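Local coordinates for protein putative aminotransferase (Actinomadura melliaura, PDB 4ZWV) that probably acts as a pyridoxal 5'-phosphate-dependent sugar aminotransferase in the biosynthesis of the aminopentose of the indolocarbazole AT2433, at residues D75-P81 with R96-D102; P135-R140 with A168-G172. All blocks are in the same frame, centred on the assembly; numbering follows the deposited sequence. Where two conformers were deposited one is given.

Contact 1 of 2, residues D75-P81 with R96-D102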
ATOM      1  N   ASP A  75     -19.376  14.999  -4.359  1.00 13.11           N
ATOM      2  CA  ASP A  75     -18.787  14.160  -3.324  1.00 12.08           C
ATOM      3  C   ASP A  75     -19.261  12.715  -3.360  1.00 14.85           C
ATOM      4  O   ASP A  75     -18.853  11.911  -2.525  1.00 17.14           O
ATOM      5  CB  ASP A  75     -19.084  14.752  -1.937  1.00 13.36           C
ATOM      6  CG  ASP A  75     -20.570  14.756  -1.595  1.00 19.02           C
ATOM      7  OD1 ASP A  75     -21.415  14.734  -2.509  1.00 17.37           O
ATOM      8  OD2 ASP A  75     -20.907  14.812  -0.389  1.00 24.84           O
ATOM      9  N   GLU A  76     -20.077  12.393  -4.350  0.65 11.89           N
ATOM     10  CA  GLU A  76     -20.726  11.098  -4.418  0.65 11.11           C
ATOM     11  C   GLU A  76     -20.039  10.150  -5.394  0.65 10.94           C
ATOM     12  O   GLU A  76     -19.809  10.494  -6.553  0.65 13.84           O
ATOM     13  CB  GLU A  76     -22.186  11.306  -4.812  0.65 13.84           C
ATOM     14  CG  GLU A  76     -22.962  10.072  -5.171  0.65 15.12           C
ATOM     15  CD  GLU A  76     -24.366  10.427  -5.620  0.65 17.68           C
ATOM     16  OE1 GLU A  76     -25.312  10.232  -4.827  0.65 16.06           O
ATOM     17  OE2 GLU A  76     -24.524  10.930  -6.757  0.65 18.06           O
ATOM     18  N   VAL A  77     -19.728   8.943  -4.935  1.00 10.87           N
ATOM     19  CA  VAL A  77     -19.289   7.896  -5.852  1.00 10.48           C
ATOM     20  C   VAL A  77     -20.341   6.803  -5.808  1.00 11.63           C
ATOM     21  O   VAL A  77     -20.698   6.328  -4.733  1.00 10.92           O
ATOM     22  CB  VAL A  77     -17.920   7.314  -5.481  1.00  9.85           C
ATOM     23  CG1 VAL A  77     -17.529   6.217  -6.481  1.00 10.23           C
ATOM     24  CG2 VAL A  77     -16.868   8.421  -5.463  1.00 12.24           C
ATOM     25  N   LEU A  78     -20.842   6.422  -6.978  1.00  9.27           N
ATOM     26  CA  LEU A  78     -21.858   5.377  -7.084  1.00  8.89           C
ATOM     27  C   LEU A  78     -21.177   4.018  -7.185  1.00  9.27           C
ATOM     28  O   LEU A  78     -20.267   3.831  -7.980  1.00 10.79           O
ATOM     29  CB  LEU A  78     -22.748   5.640  -8.297  1.00  8.96           C
ATOM     30  CG  LEU A  78     -23.608   6.889  -8.165  1.00 12.96           C
ATOM     31  CD1 LEU A  78     -24.117   7.418  -9.512  1.00 15.24           C
ATOM     32  CD2 LEU A  78     -24.775   6.548  -7.286  1.00 20.31           C
ATOM     33  N   SER A  79     -21.623   3.074  -6.368  1.00  8.94           N
ATOM     34  CA  SER A  79     -20.986   1.768  -6.294  1.00  9.33           C
ATOM     35  C   SER A  79     -22.008   0.774  -5.763  1.00 11.76           C
ATOM     36  O   SER A  79     -22.939   1.164  -5.058  1.00 12.12           O
ATOM     37  CB  SER A  79     -19.758   1.835  -5.375  1.00  9.47           C
ATOM     38  OG  SER A  79     -19.026   0.628  -5.387  1.00 10.78           O
ATOM     39  N   THR A  80     -21.849  -0.501  -6.102  0.56 10.55           N
ATOM     40  CA  THR A  80     -22.722  -1.529  -5.537  0.56 10.45           C
ATOM     41  C   THR A  80     -22.054  -2.134  -4.302  0.56 10.59           C
ATOM     42  O   THR A  80     -20.825  -2.120  -4.180  0.56 12.48           O
ATOM     43  CB  THR A  80     -23.061  -2.644  -6.560  0.56 13.51           C
ATOM     44  OG1 THR A  80     -24.299  -3.267  -6.202  0.56 12.30           O
ATOM     45  CG2 THR A  80     -21.985  -3.709  -6.598  0.56 10.73           C
ATOM     46  N   PRO A  81     -22.859  -2.643  -3.357  1.00  9.17           N
ATOM     47  CA  PRO A  81     -22.262  -3.273  -2.179  1.00  9.86           C
ATOM     48  C   PRO A  81     -21.902  -4.738  -2.376  1.00 11.65           C
ATOM     49  O   PRO A  81     -21.275  -5.312  -1.486  1.00 11.66           O
ATOM     50  CB  PRO A  81     -23.345  -3.130  -1.109  1.00 12.77           C
ATOM     51  CG  PRO A  81     -24.623  -3.055  -1.868  1.00 13.78           C
ATOM     52  CD  PRO A  81     -24.319  -2.465  -3.226  1.00 12.77           C
ATOM     53  N   ARG A  96     -14.757  10.556   0.089  1.00 11.87           N
ATOM     54  CA  ARG A  96     -16.045  10.712  -0.595  1.00  9.73           C
ATOM     55  C   ARG A  96     -17.163   9.936   0.082  1.00 11.75           C
ATOM     56  O   ARG A  96     -16.937   9.138   0.991  1.00 14.88           O
ATOM     57  CB  ARG A  96     -15.948  10.266  -2.060  1.00 10.29           C
ATOM     58  CG  ARG A  96     -14.697  10.743  -2.765  1.00 11.72           C
ATOM     59  CD  ARG A  96     -14.540  12.256  -2.762  1.00 10.23           C
ATOM     60  NE  ARG A  96     -13.225  12.591  -3.289  1.00 12.96           N
ATOM     61  CZ  ARG A  96     -12.747  13.825  -3.410  1.00 16.30           C
ATOM     62  NH1 ARG A  96     -13.491  14.871  -3.072  1.00 16.29           N
ATOM     63  NH2 ARG A  96     -11.519  14.008  -3.882  1.00 19.81           N
ATOM     64  N   ARG A  97     -18.377  10.158  -0.403  0.63 12.22           N
ATOM     65  CA  ARG A  97     -19.567   9.503   0.105  0.63 12.06           C
ATOM     66  C   ARG A  97     -20.061   8.431  -0.873  0.63 12.72           C
ATOM     67  O   ARG A  97     -20.185   8.695  -2.068  0.63 15.46           O
ATOM     68  CB  ARG A  97     -20.638  10.567   0.346  0.63 17.42           C
ATOM     69  CG  ARG A  97     -22.048  10.084   0.474  0.63 19.63           C
ATOM     70  CD  ARG A  97     -22.950  11.252   0.865  0.63 25.20           C
ATOM     71  NE  ARG A  97     -23.003  12.307  -0.147  0.63 23.16           N
ATOM     72  CZ  ARG A  97     -23.947  12.390  -1.080  0.63 22.53           C
ATOM     73  NH1 ARG A  97     -24.904  11.475  -1.128  0.63 22.55           N
ATOM     74  NH2 ARG A  97     -23.942  13.383  -1.961  0.63 27.36           N
ATOM     75  N   ILE A  98     -20.324   7.222  -0.372  1.00 12.16           N
ATOM     76  CA  ILE A  98     -20.829   6.146  -1.220  1.00 12.96           C
ATOM     77  C   ILE A  98     -22.344   6.277  -1.369  1.00 11.14           C
ATOM     78  O   ILE A  98     -23.055   6.436  -0.374  1.00 13.76           O
ATOM     79  CB  ILE A  98     -20.512   4.758  -0.644  1.00 12.15           C
ATOM     80  CG1 ILE A  98     -19.004   4.558  -0.475  1.00 11.95           C
ATOM     81  CG2 ILE A  98     -21.074   3.664  -1.541  1.00 15.20           C
ATOM     82  CD1 ILE A  98     -18.649   3.339   0.368  1.00 12.76           C
ATOM     83  N   THR A  99     -22.837   6.219  -2.604  1.00 10.76           N
ATOM     84  CA  THR A  99     -24.263   6.058  -2.838  1.00 11.67           C
ATOM     85  C   THR A  99     -24.444   4.676  -3.447  1.00 11.77           C
ATOM     86  O   THR A  99     -23.941   4.395  -4.542  1.00 11.24           O
ATOM     87  CB  THR A  99     -24.830   7.133  -3.763  1.00 15.97           C
ATOM     88  OG1 THR A  99     -24.749   8.408  -3.114  1.00 19.46           O
ATOM     89  CG2 THR A  99     -26.285   6.832  -4.098  1.00 17.29           C
ATOM     90  N   TRP A 100     -25.131   3.802  -2.713  1.00 10.51           N
ATOM     91  CA  TRP A 100     -25.266   2.420  -3.153  1.00  9.60           C
ATOM     92  C   TRP A 100     -26.175   2.287  -4.362  1.00 10.39           C
ATOM     93  O   TRP A 100     -27.237   2.903  -4.422  1.00 12.97           O
ATOM     94  CB  TRP A 100     -25.823   1.524  -2.040  1.00 10.48           C
ATOM     95  CG  TRP A 100     -24.983   1.419  -0.813  1.00 12.20           C
ATOM     96  CD1 TRP A 100     -25.363   1.727   0.462  1.00 12.15           C
ATOM     97  CD2 TRP A 100     -23.628   0.942  -0.725  1.00  9.84           C
ATOM     98  NE1 TRP A 100     -24.328   1.497   1.334  1.00 12.49           N
ATOM     99  CE2 TRP A 100     -23.257   1.002   0.638  1.00 12.35           C
ATOM    100  CE3 TRP A 100     -22.697   0.475  -1.662  1.00 11.03           C
ATOM    101  CZ2 TRP A 100     -21.989   0.613   1.086  1.00 12.16           C
ATOM    102  CZ3 TRP A 100     -21.437   0.088  -1.216  1.00 12.35           C
ATOM    103  CH2 TRP A 100     -21.098   0.161   0.142  1.00 12.51           C
ATOM    104  N   VAL A 101     -25.740   1.457  -5.302  1.00 10.95           N
ATOM    105  CA  VAL A 101     -26.536   1.075  -6.460  1.00 12.02           C
ATOM    106  C   VAL A 101     -26.922  -0.392  -6.311  1.00 10.05           C
ATOM    107  O   VAL A 101     -26.123  -1.216  -5.840  1.00 12.47           O
ATOM    108  CB  VAL A 101     -25.761   1.297  -7.776  1.00 11.54           C
ATOM    109  CG1 VAL A 101     -26.640   0.997  -9.002  1.00 11.36           C
ATOM    110  CG2 VAL A 101     -25.251   2.735  -7.839  1.00 13.07           C
ATOM    111  N   ASP A 102     -28.151  -0.702  -6.706  1.00 11.00           N
ATOM    112  CA  ASP A 102     -28.690  -2.045  -6.571  1.00 12.73           C
ATOM    113  C   ASP A 102     -28.006  -3.006  -7.529  1.00 12.66           C
ATOM    114  O   ASP A 102     -27.224  -2.608  -8.401  1.00 13.07           O
ATOM    115  CB  ASP A 102     -30.197  -2.023  -6.828  1.00 12.13           C
ATOM    116  CG  ASP A 102     -30.957  -3.106  -6.070  1.00 14.17           C
ATOM    117  OD1 ASP A 102     -30.330  -4.052  -5.544  1.00 13.98           O
ATOM    118  OD2 ASP A 102     -32.196  -2.978  -6.003  1.00 15.92           O
TER
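Strands 76-79 and 97-100, joined through helix 85-93 in a beta-alpha-beta crossover, pair in parallel at one margin of the large mixed sheet of this aminotransferase fold. The hydrogen bonds alternate between the two strands: Arg97 N gives to Asp75 O, Val77 N to Arg97 O, Thr99 N to Val77 O and Ser79 N to Thr99 O. Val101 N ends the ladder on Ser79 O at 2.8 Å. Where the ladder begins, Arg97 grips the Asp75 carboxylate side-on. Its NH2 meets OD1 of Asp75 on the syn side at 2.9 Å, and its NE gives a longer bond of 3.3 Å to Asp75 OD2, approached from above the carboxylate, so the two flat groups are turned 58° apart. A bend at chi3 of Arg97 (63°) brings the guanidinium round to this acid and lays one face over Glu76 CB. On the same side of the sheet, the extended Glu76 chain crosses to Thr99, whose OG1 donates to Glu76 OE1 at 2.6 Å, on the anti side; Ser120 and Thr123 engage OE2. Leu78 CD2 lies alongside Thr99 CG2 at 3.5 Å, and Leu78 CB touches Val101 CG2, both packed against helix 112-118. The other side, facing helix 85-93, carries Val77, Ile98, Ser79 and Trp100. The indole is sandwiched between Ile98 CG2 and Pro81 CB, the latter a CH-pi contact 3.9 Å from the centroid of the six-membered ring. Thr80 OG1 donates to Val101 O at 2.8 Å, extending the pairing past the strand ends. The two acids probably keep Arg97 protonated, and Arg97 in turn probably offsets part of their mutual repulsion: Asp75 holds the guanidinium by directed bonds, whereas Glu76 OE1 offers Arg97 NH1 only a long electrostatic attraction.

Contact 2 of 2, residues P135-R140 with A168-G172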
ATOM      1  N   PRO A 135     -18.295  -9.540 -17.245  1.00 10.92           N
ATOM      2  CA  PRO A 135     -18.280  -8.101 -17.528  1.00 10.81           C
ATOM      3  C   PRO A 135     -19.639  -7.403 -17.516  1.00 12.04           C
ATOM      4  O   PRO A 135     -20.653  -7.946 -17.961  1.00 11.25           O
ATOM      5  CB  PRO A 135     -17.681  -8.023 -18.938  1.00 11.95           C
ATOM      6  CG  PRO A 135     -16.923  -9.310 -19.098  1.00 13.95           C
ATOM      7  CD  PRO A 135     -17.764 -10.327 -18.370  1.00 12.49           C
ATOM      8  N   VAL A 136     -19.608  -6.182 -16.999  1.00  9.86           N
ATOM      9  CA  VAL A 136     -20.686  -5.210 -17.099  1.00 11.49           C
ATOM     10  C   VAL A 136     -20.943  -4.824 -18.556  1.00 12.59           C
ATOM     11  O   VAL A 136     -20.033  -4.874 -19.389  1.00 11.63           O
ATOM     12  CB  VAL A 136     -20.308  -3.946 -16.259  1.00 14.53           C
ATOM     13  CG1 VAL A 136     -21.342  -2.851 -16.358  1.00 17.57           C
ATOM     14  CG2 VAL A 136     -20.087  -4.338 -14.787  1.00 20.77           C
ATOM     15  N   ASP A 137     -22.186  -4.455 -18.862  1.00 11.59           N
ATOM     16  CA  ASP A 137     -22.556  -3.948 -20.178  1.00 11.54           C
ATOM     17  C   ASP A 137     -21.984  -2.537 -20.394  1.00 10.19           C
ATOM     18  O   ASP A 137     -22.673  -1.533 -20.174  1.00 11.73           O
ATOM     19  CB  ASP A 137     -24.084  -3.951 -20.296  1.00 12.90           C
ATOM     20  CG  ASP A 137     -24.583  -3.635 -21.695  1.00 13.88           C
ATOM     21  OD1 ASP A 137     -23.806  -3.170 -22.567  1.00 14.50           O
ATOM     22  OD2 ASP A 137     -25.800  -3.841 -21.917  1.00 16.82           O
ATOM     23  N   LEU A 138     -20.733  -2.471 -20.838  1.00 10.79           N
ATOM     24  CA  LEU A 138     -20.008  -1.203 -20.893  1.00 12.51           C
ATOM     25  C   LEU A 138     -20.565  -0.230 -21.929  1.00 13.27           C
ATOM     26  O   LEU A 138     -20.510   0.983 -21.713  1.00 12.74           O
ATOM     27  CB  LEU A 138     -18.522  -1.459 -21.160  1.00 12.76           C
ATOM     28  CG  LEU A 138     -17.805  -2.156 -19.998  1.00 12.13           C
ATOM     29  CD1 LEU A 138     -16.392  -2.520 -20.437  1.00 11.58           C
ATOM     30  CD2 LEU A 138     -17.752  -1.281 -18.749  1.00 11.89           C
ATOM     31  N   ASP A 139     -21.123  -0.734 -23.035  1.00 11.16           N
ATOM     32  CA  ASP A 139     -21.703   0.162 -24.038  1.00 11.21           C
ATOM     33  C   ASP A 139     -22.953   0.839 -23.485  1.00 15.00           C
ATOM     34  O   ASP A 139     -23.205   2.016 -23.744  1.00 15.38           O
ATOM     35  CB  ASP A 139     -22.068  -0.584 -25.328  1.00 12.19           C
ATOM     36  CG  ASP A 139     -20.858  -1.023 -26.151  1.00 16.87           C
ATOM     37  OD1 ASP A 139     -19.705  -0.662 -25.834  1.00 20.20           O
ATOM     38  OD2 ASP A 139     -21.082  -1.738 -27.157  1.00 17.59           O
ATOM     39  N   ARG A 140     -23.757   0.085 -22.746  1.00 12.09           N
ATOM     40  CA  ARG A 140     -24.950   0.663 -22.139  1.00 13.53           C
ATOM     41  C   ARG A 140     -24.567   1.727 -21.119  1.00 14.71           C
ATOM     42  O   ARG A 140     -25.162   2.813 -21.065  1.00 15.45           O
ATOM     43  CB  ARG A 140     -25.799  -0.420 -21.482  1.00 15.54           C
ATOM     44  CG  ARG A 140     -27.052   0.129 -20.869  1.00 21.80           C
ATOM     45  CD  ARG A 140     -27.952  -0.965 -20.351  1.00 23.65           C
ATOM     46  NE  ARG A 140     -29.092  -0.382 -19.651  1.00 25.85           N
ATOM     47  CZ  ARG A 140     -29.858  -1.046 -18.800  1.00 28.47           C
ATOM     48  NH1 ARG A 140     -29.610  -2.324 -18.551  1.00 27.55           N
ATOM     49  NH2 ARG A 140     -30.869  -0.432 -18.200  1.00 35.07           N
ATOM     50  N   ALA A 168     -10.614 -11.175 -19.326  1.00 10.49           N
ATOM     51  CA  ALA A 168     -11.997 -11.048 -19.801  1.00 11.31           C
ATOM     52  C   ALA A 168     -12.085 -10.078 -20.964  1.00 11.84           C
ATOM     53  O   ALA A 168     -11.204  -9.231 -21.141  1.00 12.06           O
ATOM     54  CB  ALA A 168     -12.916 -10.594 -18.668  1.00 10.65           C
ATOM     55  N   SER A 169     -13.155 -10.204 -21.749  1.00 11.45           N
ATOM     56  CA  SER A 169     -13.395  -9.291 -22.861  1.00 12.40           C
ATOM     57  C   SER A 169     -14.880  -9.000 -22.979  1.00 12.56           C
ATOM     58  O   SER A 169     -15.712  -9.736 -22.452  1.00 11.48           O
ATOM     59  CB  SER A 169     -12.877  -9.872 -24.172  1.00 16.72           C
ATOM     60  OG  SER A 169     -13.578 -11.057 -24.488  1.00 19.12           O
ATOM     61  N   TYR A 170     -15.197  -7.925 -23.687  1.00 10.67           N
ATOM     62  CA  TYR A 170     -16.578  -7.511 -23.871  1.00 11.12           C
ATOM     63  C   TYR A 170     -16.716  -6.983 -25.282  1.00 11.34           C
ATOM     64  O   TYR A 170     -15.983  -6.077 -25.694  1.00 11.25           O
ATOM     65  CB  TYR A 170     -16.963  -6.462 -22.814  1.00 10.53           C
ATOM     66  CG  TYR A 170     -18.239  -5.699 -23.127  1.00 12.35           C
ATOM     67  CD1 TYR A 170     -19.487  -6.196 -22.765  1.00 11.10           C
ATOM     68  CD2 TYR A 170     -18.184  -4.462 -23.767  1.00 12.49           C
ATOM     69  CE1 TYR A 170     -20.649  -5.486 -23.047  1.00 11.39           C
ATOM     70  CE2 TYR A 170     -19.340  -3.751 -24.059  1.00 13.18           C
ATOM     71  CZ  TYR A 170     -20.564  -4.261 -23.693  1.00 11.55           C
ATOM     72  OH  TYR A 170     -21.702  -3.536 -23.960  1.00 12.90           O
ATOM     73  N   ARG A 171     -17.636  -7.597 -26.020  1.00 11.97           N
ATOM     74  CA  ARG A 171     -17.921  -7.251 -27.405  1.00 12.50           C
ATOM     75  C   ARG A 171     -16.654  -7.187 -28.249  1.00 12.92           C
ATOM     76  O   ARG A 171     -16.476  -6.307 -29.093  1.00 12.92           O
ATOM     77  CB  ARG A 171     -18.732  -5.955 -27.461  1.00 15.90           C
ATOM     78  CG  ARG A 171     -20.126  -6.217 -26.906  1.00 17.12           C
ATOM     79  CD  ARG A 171     -21.128  -5.108 -27.123  1.00 14.21           C
ATOM     80  NE  ARG A 171     -22.393  -5.510 -26.509  1.00 14.44           N
ATOM     81  CZ  ARG A 171     -23.426  -4.699 -26.295  1.00 16.01           C
ATOM     82  NH1 ARG A 171     -23.364  -3.425 -26.655  1.00 15.75           N
ATOM     83  NH2 ARG A 171     -24.522  -5.176 -25.717  1.00 20.03           N
ATOM     84  N   GLY A 172     -15.792  -8.177 -28.041  1.00 13.55           N
ATOM     85  CA  GLY A 172     -14.656  -8.384 -28.921  1.00 13.67           C
ATOM     86  C   GLY A 172     -13.456  -7.530 -28.574  1.00 14.64           C
ATOM     87  O   GLY A 172     -12.475  -7.509 -29.320  1.00 16.10           O
TER
HETATM   88  O   HOH W   1     -26.375  -3.055 -24.501  1.00 26.36           O
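An N-capped helix start, that of helix 138-152, meets the short strand 169-170 of a small antiparallel sheet, with the Tyr170 side chain laid against the turn that leads into the helix. The phenol oxygen is held twice. Tyr170 OH donates to Asp137 OD1 at 2.5 Å, a short bond on the anti side of the carboxylate, and accepts from Asp139 N at 3.0 Å. With CG of Asp137 anti to the backbone N (chi1 -172°), the carboxylate also turns back over the helix start, where OD1 takes the N-H of Arg140 as the N-cap bond. The phenol and this amide reach OD1 from opposite faces of the carboxylate. Val136 O and Leu138 N lie over one face of the Tyr170 ring, and Leu138 CB touches CE2 of Tyr170 at 3.8 Å. The other face is covered by Arg171 CG, 3.7 Å above the ring plane; the arginine chain runs extended from there until its guanidinium lies over the phenol oxygen. A phenylalanine in place of Tyr170 would probably keep much of the ring contact but leave Asp139 N without its acceptor and Asp137 OD1 with one donor fewer. Closer to the sheet, Pro135 CB packs on Tyr170 CB, and Pro135 CG lies 3.6 Å from Ser169 O. Arg171 adds the charged part of the contact: its NH1 bonds to Asp139 OD2 at 2.9 Å, with the two planar groups 69° apart, while its NE pairs with Asp288. Its attraction to Asp137 OD1 is long and undirected. A water bridges these last two side chains, donating to Asp137 OD2 at 2.8 Å and accepting from Arg171 NH2 at 3.1 Å.

From the N terminus, contact 1 comes first: after strand 76-79 the chain passes through helix 85-93 and returns as strand 97-100, an outermost strand of the large sheet within this chain. Helix 112-118 follows, then strand 123-129, which pairs with the other side of strand 76-79. Contact 2 opens just beyond, at 135-140; it closes after helix 138-152 and strand 157-161, when 168-172 returns to the helix start. The two loops therefore follow in series, neither nested nor crossed. Their nearest atoms are about 8 Å apart. Contact 1 builds the sheet margin; contact 2 ties a flanking helix to the small sheet of 169-170, 173-174 and 289-290.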